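Local coordinates for protein phosphodiesterase (Candida albicans, PDB 6CPU) that belongs to the cyclic nucleotide phosphodiesterase family, largely helical metal-dependent proteins of the HD clan, and carries a zinc and a magnesium ion, at residues V234-Y240 against L283-F287; H288-R292 against F302-P306. All blocks are in the same frame, centred on the assembly; numbering follows the deposited sequence.

Contact 1: residues V234-Y240 against L283-F287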
ATOM      1  N   VAL A 234      -1.063  10.649   3.567  1.00 20.27           N
ATOM      2  CA  VAL A 234      -2.313  10.152   3.021  1.00 19.57           C
ATOM      3  C   VAL A 234      -3.493  10.975   3.557  1.00 19.70           C
ATOM      4  O   VAL A 234      -4.384  11.348   2.802  1.00 19.59           O
ATOM      5  CB  VAL A 234      -2.527   8.661   3.342  1.00 20.12           C
ATOM      6  CG1 VAL A 234      -3.891   8.198   2.843  1.00 20.29           C
ATOM      7  CG2 VAL A 234      -1.442   7.813   2.699  1.00 19.88           C
ATOM      8  N   TYR A 235      -3.485  11.263   4.853  1.00 20.02           N
ATOM      9  CA  TYR A 235      -4.547  12.061   5.453  1.00 21.61           C
ATOM     10  C   TYR A 235      -4.656  13.430   4.756  1.00 22.73           C
ATOM     11  O   TYR A 235      -5.745  13.854   4.393  1.00 23.80           O
ATOM     12  CB  TYR A 235      -4.331  12.218   6.968  1.00 22.79           C
ATOM     13  CG  TYR A 235      -5.038  13.419   7.542  1.00 24.34           C
ATOM     14  CD1 TYR A 235      -6.423  13.451   7.649  1.00 25.53           C
ATOM     15  CD2 TYR A 235      -4.325  14.554   7.925  1.00 25.87           C
ATOM     16  CE1 TYR A 235      -7.078  14.576   8.157  1.00 26.51           C
ATOM     17  CE2 TYR A 235      -4.967  15.671   8.433  1.00 26.35           C
ATOM     18  CZ  TYR A 235      -6.342  15.680   8.541  1.00 27.81           C
ATOM     19  OH  TYR A 235      -6.964  16.810   9.049  1.00 31.45           O
ATOM     20  N   LEU A 236      -3.526  14.097   4.555  1.00 23.72           N
ATOM     21  CA  LEU A 236      -3.515  15.402   3.886  1.00 23.84           C
ATOM     22  C   LEU A 236      -4.184  15.341   2.514  1.00 23.81           C
ATOM     23  O   LEU A 236      -5.034  16.171   2.180  1.00 24.03           O
ATOM     24  CB  LEU A 236      -2.081  15.917   3.737  1.00 22.83           C
ATOM     25  CG  LEU A 236      -1.408  16.351   5.031  1.00 23.43           C
ATOM     26  CD1 LEU A 236       0.063  16.630   4.791  1.00 21.99           C
ATOM     27  CD2 LEU A 236      -2.114  17.557   5.643  1.00 24.04           C
ATOM     28  N   MET A 237      -3.830  14.327   1.735  1.00 23.06           N
ATOM     29  CA  MET A 237      -4.347  14.197   0.379  1.00 24.07           C
ATOM     30  C   MET A 237      -5.803  13.784   0.288  1.00 24.29           C
ATOM     31  O   MET A 237      -6.575  14.368  -0.485  1.00 24.30           O
ATOM     32  CB  MET A 237      -3.458  13.254  -0.413  1.00 23.57           C
ATOM     33  CG  MET A 237      -2.117  13.879  -0.694  1.00 24.74           C
ATOM     34  SD  MET A 237      -1.035  12.842  -1.674  1.00 24.88           S
ATOM     35  CE  MET A 237      -0.331  11.756  -0.433  1.00 24.90           C
ATOM     36  N   ILE A 238      -6.202  12.798   1.084  1.00 23.42           N
ATOM     37  CA  ILE A 238      -7.582  12.335   1.053  1.00 23.88           C
ATOM     38  C   ILE A 238      -8.547  13.336   1.694  1.00 25.04           C
ATOM     39  O   ILE A 238      -9.635  13.563   1.161  1.00 24.90           O
ATOM     40  CB  ILE A 238      -7.731  10.940   1.696  1.00 23.94           C
ATOM     41  CG1 ILE A 238      -6.863   9.914   0.952  1.00 23.55           C
ATOM     42  CG2 ILE A 238      -9.184  10.506   1.711  1.00 24.48           C
ATOM     43  CD1 ILE A 238      -7.305   9.585  -0.458  1.00 24.40           C
ATOM     44  N   ASP A 239      -8.172  13.928   2.823  1.00 25.44           N
ATOM     45  CA  ASP A 239      -9.018  14.947   3.456  1.00 27.32           C
ATOM     46  C   ASP A 239      -9.278  16.089   2.473  1.00 27.35           C
ATOM     47  O   ASP A 239     -10.415  16.545   2.333  1.00 28.17           O
ATOM     48  CB  ASP A 239      -8.371  15.472   4.741  1.00 28.86           C
ATOM     49  CG  ASP A 239      -9.299  16.379   5.556  1.00 31.10           C
ATOM     50  OD1 ASP A 239     -10.528  16.218   5.500  1.00 32.37           O
ATOM     51  OD2 ASP A 239      -8.783  17.249   6.286  1.00 35.12           O
ATOM     52  N   TYR A 240      -8.227  16.506   1.775  1.00 27.78           N
ATOM     53  CA  TYR A 240      -8.282  17.604   0.798  1.00 29.20           C
ATOM     54  C   TYR A 240      -9.258  17.298  -0.343  1.00 29.87           C
ATOM     55  O   TYR A 240     -10.034  18.156  -0.754  1.00 30.87           O
ATOM     56  CB  TYR A 240      -6.879  17.862   0.245  1.00 28.55           C
ATOM     57  CG  TYR A 240      -6.708  19.152  -0.534  1.00 30.51           C
ATOM     58  CD1 TYR A 240      -6.679  20.381   0.117  1.00 30.45           C
ATOM     59  CD2 TYR A 240      -6.537  19.139  -1.921  1.00 30.67           C
ATOM     60  CE1 TYR A 240      -6.505  21.567  -0.590  1.00 30.33           C
ATOM     61  CE2 TYR A 240      -6.356  20.325  -2.638  1.00 31.48           C
ATOM     62  CZ  TYR A 240      -6.337  21.533  -1.961  1.00 31.24           C
ATOM     63  OH  TYR A 240      -6.171  22.707  -2.666  1.00 32.64           O
ATOM     64  N   LEU A 283      -0.264   7.366  -4.926  1.00 21.50           N
ATOM     65  CA  LEU A 283      -1.350   8.269  -4.555  1.00 21.19           C
ATOM     66  C   LEU A 283      -0.931   9.733  -4.796  1.00 21.65           C
ATOM     67  O   LEU A 283      -1.685  10.535  -5.363  1.00 21.04           O
ATOM     68  CB  LEU A 283      -1.718   8.061  -3.078  1.00 21.46           C
ATOM     69  CG  LEU A 283      -2.577   9.123  -2.393  1.00 22.08           C
ATOM     70  CD1 LEU A 283      -3.947   9.195  -3.033  1.00 22.91           C
ATOM     71  CD2 LEU A 283      -2.711   8.842  -0.906  1.00 22.99           C
ATOM     72  N   GLN A 284       0.272  10.053  -4.359  1.00 24.05           N
ATOM     73  CA  GLN A 284       0.809  11.415  -4.474  1.00 26.00           C
ATOM     74  C   GLN A 284       1.013  11.834  -5.931  1.00 26.64           C
ATOM     75  O   GLN A 284       0.772  12.994  -6.273  1.00 26.12           O
ATOM     76  CB  GLN A 284       2.111  11.526  -3.693  1.00 26.13           C
ATOM     77  CG  GLN A 284       2.582  12.963  -3.442  1.00 26.91           C
ATOM     78  CD  GLN A 284       3.623  13.458  -4.448  1.00 28.22           C
ATOM     79  OE1 GLN A 284       3.998  12.754  -5.403  1.00 25.77           O
ATOM     80  NE2 GLN A 284       4.137  14.660  -4.196  1.00 27.72           N
ATOM     81  N   ALA A 285       1.469  10.902  -6.772  1.00 26.73           N
ATOM     82  CA  ALA A 285       1.540  11.142  -8.223  1.00 27.95           C
ATOM     83  C   ALA A 285       0.167  11.456  -8.780  1.00 29.02           C
ATOM     84  O   ALA A 285      -0.011  12.470  -9.459  1.00 29.37           O
ATOM     85  CB  ALA A 285       2.142   9.948  -8.942  1.00 28.06           C
ATOM     86  N   CYS A 286      -0.810  10.601  -8.484  1.00 28.80           N
ATOM     87  CA  CYS A 286      -2.203  10.861  -8.884  1.00 30.29           C
ATOM     88  C   CYS A 286      -2.665  12.225  -8.394  1.00 29.46           C
ATOM     89  O   CYS A 286      -3.316  12.980  -9.127  1.00 28.40           O
ATOM     90  CB  CYS A 286      -3.157   9.804  -8.322  1.00 33.26           C
ATOM     91  SG  CYS A 286      -3.280   8.312  -9.317  1.00 38.77           S
ATOM     92  N   PHE A 287      -2.343  12.515  -7.140  1.00 28.22           N
ATOM     93  CA  PHE A 287      -2.715  13.783  -6.516  1.00 28.03           C
ATOM     94  C   PHE A 287      -2.193  14.971  -7.345  1.00 28.45           C
ATOM     95  O   PHE A 287      -2.949  15.888  -7.664  1.00 31.04           O
ATOM     96  CB  PHE A 287      -2.173  13.828  -5.092  1.00 27.31           C
ATOM     97  CG  PHE A 287      -2.764  14.909  -4.240  1.00 26.81           C
ATOM     98  CD1 PHE A 287      -4.094  14.862  -3.869  1.00 26.64           C
ATOM     99  CD2 PHE A 287      -1.979  15.954  -3.780  1.00 27.48           C
ATOM    100  CE1 PHE A 287      -4.646  15.841  -3.068  1.00 27.58           C
ATOM    101  CE2 PHE A 287      -2.524  16.943  -2.969  1.00 27.68           C
ATOM    102  CZ  PHE A 287      -3.862  16.888  -2.618  1.00 27.74           C
TER

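Contact 2: residues H288-R292 against F302-P306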
ATOM      1  N   HIS A 288      -0.920  14.925  -7.719  1.00 28.93           N
ATOM      2  CA  HIS A 288      -0.344  15.987  -8.565  1.00 31.16           C
ATOM      3  C   HIS A 288      -0.979  16.043  -9.960  1.00 33.41           C
ATOM      4  O   HIS A 288      -1.330  17.138 -10.426  1.00 32.51           O
ATOM      5  CB  HIS A 288       1.173  15.872  -8.659  1.00 30.87           C
ATOM      6  CG  HIS A 288       1.896  16.607  -7.575  1.00 32.66           C
ATOM      7  ND1 HIS A 288       2.735  17.673  -7.828  1.00 31.29           N
ATOM      8  CD2 HIS A 288       1.888  16.444  -6.229  1.00 31.61           C
ATOM      9  CE1 HIS A 288       3.218  18.130  -6.686  1.00 32.28           C
ATOM     10  NE2 HIS A 288       2.725  17.396  -5.701  1.00 33.74           N
ATOM     11  N   PHE A 289      -1.159  14.884 -10.607  1.00 32.69           N
ATOM     12  CA  PHE A 289      -1.859  14.840 -11.897  1.00 32.03           C
ATOM     13  C   PHE A 289      -3.202  15.549 -11.813  1.00 34.39           C
ATOM     14  O   PHE A 289      -3.515  16.406 -12.644  1.00 36.26           O
ATOM     15  CB  PHE A 289      -2.086  13.398 -12.396  1.00 31.86           C
ATOM     16  CG  PHE A 289      -0.820  12.619 -12.692  1.00 31.11           C
ATOM     17  CD1 PHE A 289       0.402  13.247 -12.878  1.00 30.17           C
ATOM     18  CD2 PHE A 289      -0.875  11.235 -12.816  1.00 30.10           C
ATOM     19  CE1 PHE A 289       1.545  12.520 -13.163  1.00 31.09           C
ATOM     20  CE2 PHE A 289       0.262  10.503 -13.106  1.00 29.20           C
ATOM     21  CZ  PHE A 289       1.473  11.139 -13.273  1.00 30.16           C
ATOM     22  N   LEU A 290      -3.993  15.198 -10.806  1.00 33.02           N
ATOM     23  CA  LEU A 290      -5.325  15.753 -10.642  1.00 34.75           C
ATOM     24  C   LEU A 290      -5.332  17.268 -10.380  1.00 36.02           C
ATOM     25  O   LEU A 290      -6.241  17.969 -10.834  1.00 38.35           O
ATOM     26  CB  LEU A 290      -6.063  15.016  -9.531  1.00 35.36           C
ATOM     27  CG  LEU A 290      -6.435  13.565  -9.884  1.00 35.22           C
ATOM     28  CD1 LEU A 290      -6.617  12.715  -8.630  1.00 34.95           C
ATOM     29  CD2 LEU A 290      -7.690  13.533 -10.747  1.00 35.48           C
ATOM     30  N   ILE A 291      -4.337  17.770  -9.657  1.00 36.43           N
ATOM     31  CA  ILE A 291      -4.220  19.217  -9.452  1.00 38.28           C
ATOM     32  C   ILE A 291      -3.915  19.899 -10.782  1.00 40.08           C
ATOM     33  O   ILE A 291      -4.629  20.810 -11.197  1.00 39.54           O
ATOM     34  CB  ILE A 291      -3.154  19.576  -8.406  1.00 37.82           C
ATOM     35  CG1 ILE A 291      -3.656  19.194  -7.008  1.00 37.24           C
ATOM     36  CG2 ILE A 291      -2.831  21.071  -8.450  1.00 37.53           C
ATOM     37  CD1 ILE A 291      -2.542  18.964  -6.024  1.00 38.14           C
ATOM     38  N   ARG A 292      -2.876  19.428 -11.460  1.00 41.27           N
ATOM     39  CA  ARG A 292      -2.457  20.024 -12.723  1.00 45.14           C
ATOM     40  C   ARG A 292      -3.506  19.889 -13.837  1.00 44.93           C
ATOM     41  O   ARG A 292      -3.472  20.641 -14.810  1.00 47.84           O
ATOM     42  CB  ARG A 292      -1.105  19.456 -13.147  1.00 47.37           C
ATOM     43  CG  ARG A 292       0.016  19.841 -12.195  1.00 51.16           C
ATOM     44  CD  ARG A 292       1.375  19.542 -12.790  1.00 54.19           C
ATOM     45  NE  ARG A 292       2.464  19.648 -11.817  1.00 58.16           N
ATOM     46  CZ  ARG A 292       3.036  20.786 -11.422  1.00 58.86           C
ATOM     47  NH1 ARG A 292       2.628  21.960 -11.893  1.00 59.88           N
ATOM     48  NH2 ARG A 292       4.025  20.746 -10.535  1.00 61.12           N
ATOM     49  N   PHE A 302       1.740  23.891  -2.471  1.00 30.85           N
ATOM     50  CA  PHE A 302       2.014  23.264  -3.756  1.00 33.82           C
ATOM     51  C   PHE A 302       3.183  23.961  -4.454  1.00 35.79           C
ATOM     52  O   PHE A 302       3.234  25.192  -4.500  1.00 35.37           O
ATOM     53  CB  PHE A 302       0.751  23.314  -4.619  1.00 35.29           C
ATOM     54  CG  PHE A 302       0.895  22.646  -5.951  1.00 37.82           C
ATOM     55  CD1 PHE A 302       0.788  21.265  -6.063  1.00 38.31           C
ATOM     56  CD2 PHE A 302       1.129  23.394  -7.099  1.00 38.57           C
ATOM     57  CE1 PHE A 302       0.918  20.643  -7.296  1.00 39.59           C
ATOM     58  CE2 PHE A 302       1.259  22.775  -8.331  1.00 39.94           C
ATOM     59  CZ  PHE A 302       1.154  21.398  -8.429  1.00 39.09           C
ATOM     60  N   VAL A 303       4.119  23.174  -4.988  1.00 36.20           N
ATOM     61  CA  VAL A 303       5.305  23.710  -5.654  1.00 37.10           C
ATOM     62  C   VAL A 303       5.093  23.641  -7.166  1.00 38.91           C
ATOM     63  O   VAL A 303       5.136  22.568  -7.769  1.00 35.61           O
ATOM     64  CB  VAL A 303       6.578  22.956  -5.233  1.00 37.99           C
ATOM     65  CG1 VAL A 303       7.795  23.480  -5.982  1.00 38.77           C
ATOM     66  CG2 VAL A 303       6.790  23.075  -3.729  1.00 37.59           C
ATOM     67  N   GLU A 304       4.849  24.800  -7.768  1.00 39.91           N
ATOM     68  CA  GLU A 304       4.423  24.880  -9.163  1.00 42.13           C
ATOM     69  C   GLU A 304       5.382  24.200 -10.147  1.00 40.23           C
ATOM     70  O   GLU A 304       4.934  23.605 -11.122  1.00 40.73           O
ATOM     71  CB  GLU A 304       4.226  26.349  -9.561  1.00 45.72           C
ATOM     72  CG  GLU A 304       3.631  26.556 -10.941  1.00 48.08           C
ATOM     73  CD  GLU A 304       2.268  25.918 -11.101  1.00 50.41           C
ATOM     74  OE1 GLU A 304       1.408  26.110 -10.214  1.00 54.62           O
ATOM     75  OE2 GLU A 304       2.050  25.230 -12.123  1.00 53.86           O
ATOM     76  N   ASP A 305       6.682  24.287  -9.886  1.00 38.43           N
ATOM     77  CA  ASP A 305       7.698  23.787 -10.812  1.00 40.92           C
ATOM     78  C   ASP A 305       8.053  22.334 -10.498  1.00 39.48           C
ATOM     79  O   ASP A 305       8.746  22.062  -9.521  1.00 38.77           O
ATOM     80  CB  ASP A 305       8.950  24.662 -10.733  1.00 41.65           C
ATOM     81  CG  ASP A 305       9.984  24.330 -11.808  1.00 42.75           C
ATOM     82  OD1 ASP A 305       9.978  23.208 -12.366  1.00 40.11           O
ATOM     83  OD2 ASP A 305      10.827  25.205 -12.088  1.00 41.15           O
ATOM     84  N   PRO A 306       7.624  21.396 -11.360  1.00 41.44           N
ATOM     85  CA  PRO A 306       7.807  19.977 -11.036  1.00 41.13           C
ATOM     86  C   PRO A 306       9.250  19.486 -11.131  1.00 42.65           C
ATOM     87  O   PRO A 306       9.552  18.394 -10.657  1.00 41.78           O
ATOM     88  CB  PRO A 306       6.941  19.273 -12.084  1.00 41.23           C
ATOM     89  CG  PRO A 306       6.977  20.187 -13.260  1.00 41.46           C
ATOM     90  CD  PRO A 306       7.028  21.583 -12.697  1.00 40.52           C
TER

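Contact 1: residues V234-Y240 against L283-F287
Val234 opens the contact with both its methyls at 4.0 Å from Leu283 CD2, the two side chains crossing at about a right angle. One turn on, Met237 is the main side chain of the contact, reaching between the two helices. Its CB lies over the CD1-CE1 side of the Phe287 ring, on the same face as CG, which stands almost squarely over the middle, 3.6 Å from the centroid and 6° off the normal, a CH-pi contact. The chain bends at its last torsion, which swings CE away from the ring to meet Leu283 CD2 tip to tip at 3.8 Å. The sulfur at the bend sits obliquely to the Phe287 ring, 4.2 Å from its centroid, and also touches Gln284 CA at 3.6 Å. Ile238 adds a looser touch through CD1 on Leu283 CD1. At the far end Tyr240 brings CD2 to 3.6 Å from Phe287 CZ, near the plane of the phenylalanine ring, with the two ring planes 68° apart. The polar ends turn elsewhere: Tyr240 OH bonds Pro297 O, and the Gln284 amide bonds His217 O, Val215 O and Arg468. Val215 of helix 205-216 also touches both Met237 and Phe287. The short axes approach to 10.8 Å at 39°. The largely apolar seam, with a Met-aromatic contact at its heart, joins helices 227-242 and 276-292 in the helical core of the phosphodiesterase fold.

Contact 2: residues H288-R292 against F302-P306
Arg292 reaches from the last turn of its helix to the loop that carries Phe302 and Glu304. From CB the chain leaves with CG anti to the carbonyl carbon (chi1 -66°) and runs extended through CD to NE, carrying the guanidinium to the loop. NE passes 4.0 Å from Phe302 CZ. The central CZ of Arg292 lies 3.6 Å from that same Phe302 CZ, which sits over the middle of one guanidinium face, the planes 57° apart. Pro306 lies on the opposite face, its CG offset toward the rim and its CB 3.6 Å from Arg292 NH2. At the tip NH1 and NH2 both grip a single atom, Glu304 O: NH1 at 2.9 Å, and NH2 from well above the carbonyl plane. NH1 also forms a salt bridge with Glu304 OE2 at 3.3 Å, its hydrogen bond weak and bent, while Glu304 OE1 pairs with Lys298. Two further helix residues hold Phe302. Ile291 CG2 lies over one of its faces, a CH-pi contact, and His288 offers a ring face to Phe302 CE1, with His288 CE1 at 3.5 Å. His288 NE2 is taken by Val215 O, and Tyr553 of helix 552-569 makes a cation-pi contact with Arg292. Flanked on its two faces by Phe302 CZ and Pro306, with two nitrogens on one backbone carbonyl, the arginine ties the C-terminal end of helix 276-292 to the loop that follows it.

Overall arrangement
Helix 276-292 is the element common to both contacts, and it shows how one helix can serve two kinds of packing. Contact 1 uses its middle turns and contact 2 its last ones; their segments adjoin in sequence, and their centres lie 12 Å apart on the same side of the chain's centre. Along the chain they come in series, first back to helix 227-242, then forward into the loop before helix 336-348. The character shifts on the way, from a fully buried apolar interface to a partly buried one with charged groups. His278, a zinc ligand, lies near the start of the same helix, so these contacts pack the later turns of a metal-binding helix.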